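PDB 4ISD: glutathione S-transferase from Burkholderia glumae, which binds glutathione and, as a member of the glutathione transferase family, probably conjugates it to electrophilic substrates. Local coordinates for residues E196-W199 with A200-S203. Numbering follows the deposited sequence.
Sequences ERQW and ARPS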
# COMPACT_ATOMS: atom_id res chain seq x y z
N GLU A 196 0.95 13.46 -20.12
CA GLU A 196 2.02 14.23 -20.74
C GLU A 196 2.58 15.24 -19.74
O GLU A 196 3.80 15.35 -19.55
CB GLU A 196 1.51 14.94 -21.99
CG GLU A 196 2.62 15.55 -22.86
CD GLU A 196 2.09 16.32 -24.06
OE1 GLU A 196 0.91 16.14 -24.42
OE2 GLU A 196 2.87 17.10 -24.64
N ARG A 197 1.66 15.97 -19.11
CA ARG A 197 1.93 16.93 -18.04
C ARG A 197 2.85 16.30 -16.98
O ARG A 197 3.92 16.84 -16.65
CB ARG A 197 0.58 17.22 -17.39
CG ARG A 197 0.32 18.61 -16.90
CD ARG A 197 -1.08 18.62 -16.23
NE ARG A 197 -2.15 18.27 -17.16
CZ ARG A 197 -3.39 17.93 -16.81
NH1 ARG A 197 -3.73 17.85 -15.53
NH2 ARG A 197 -4.29 17.64 -17.75
N GLN A 198 2.41 15.15 -16.46
CA GLN A 198 3.10 14.44 -15.38
C GLN A 198 4.48 13.89 -15.76
O GLN A 198 5.38 13.89 -14.94
CB GLN A 198 2.21 13.33 -14.82
CG GLN A 198 0.92 13.81 -14.13
CD GLN A 198 1.18 14.84 -13.05
OE1 GLN A 198 2.21 14.81 -12.39
NE2 GLN A 198 0.25 15.79 -12.88
N TRP A 199 4.63 13.40 -17.00
CA TRP A 199 5.95 12.98 -17.50
C TRP A 199 6.94 14.13 -17.73
O TRP A 199 8.14 13.90 -17.88
CB TRP A 199 5.81 12.18 -18.81
CG TRP A 199 5.60 10.73 -18.58
CD1 TRP A 199 4.40 10.07 -18.49
CD2 TRP A 199 6.62 9.74 -18.38
NE1 TRP A 199 4.63 8.73 -18.26
CE2 TRP A 199 5.98 8.51 -18.19
CE3 TRP A 199 8.02 9.79 -18.36
CZ2 TRP A 199 6.69 7.33 -17.99
CZ3 TRP A 199 8.71 8.63 -18.15
CH2 TRP A 199 8.05 7.41 -17.96
N ALA A 200 6.43 15.37 -17.74
CA ALA A 200 7.25 16.55 -18.03
C ALA A 200 7.86 17.23 -16.80
O ALA A 200 8.61 18.19 -16.93
CB ALA A 200 6.44 17.58 -18.87
N ARG A 201 7.53 16.75 -15.61
CA ARG A 201 8.11 17.30 -14.39
C ARG A 201 9.63 17.11 -14.41
O ARG A 201 10.11 16.07 -14.84
CB ARG A 201 7.48 16.67 -13.14
CG ARG A 201 5.98 16.98 -13.01
CD ARG A 201 5.40 16.58 -11.68
NE ARG A 201 6.06 17.26 -10.57
CZ ARG A 201 5.65 18.40 -10.03
NH1 ARG A 201 4.57 19.01 -10.50
NH2 ARG A 201 6.32 18.94 -9.02
N PRO A 202 10.39 18.14 -14.01
CA PRO A 202 11.84 17.96 -13.96
C PRO A 202 12.27 16.73 -13.15
O PRO A 202 13.27 16.12 -13.51
CB PRO A 202 12.33 19.25 -13.31
CG PRO A 202 11.31 20.25 -13.67
CD PRO A 202 10.00 19.55 -13.82
N SER A 203 11.53 16.36 -12.10
CA SER A 203 11.91 15.18 -11.29
C SER A 203 11.83 13.86 -12.07
O SER A 203 12.79 13.07 -12.05
CB SER A 203 11.10 15.07 -9.98
OG SER A 203 9.72 14.86 -10.24
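R201 lies alongside Q198 where helix 189-199 gives way to helix 202-212, and following its side chain outward illustrates how one residue at a helix-to-helix turn can meet the preceding helix and then reach past it. CB starts 3.9 Å from the backbone O of Q198, and CG, turned away from its own carbonyl carbon (chi1 -64°), comes to 3.7 Å from that same oxygen. CD then meets the side-chain amide of Q198, 3.7 Å from OE1, a van der Waals approach. Because Q198 bends at chi2 (-54°), its amide is brought beside the arginine chain; amide and guanidinium planes are nearly parallel, 8° apart, but the two groups are too far apart to stack, and the contact is made at CD. Beyond CD the charge finds partners elsewhere: NH2 forms a salt bridge with E30, NH1 hydrogen-bonds to the Y160 hydroxyl, and W166 makes a cation-pi contact. In the backbone, A200 N donates to R197 O, three residues back, over 3.1 Å. R201 also takes the N-cap position of helix 202-212. Q198 packs on D170 and A174 of helix 168-177, while E30 belongs to helix 19-31, so the corner joins the all-helical C-terminal domain to a helix of the thioredoxin-like N-terminal domain.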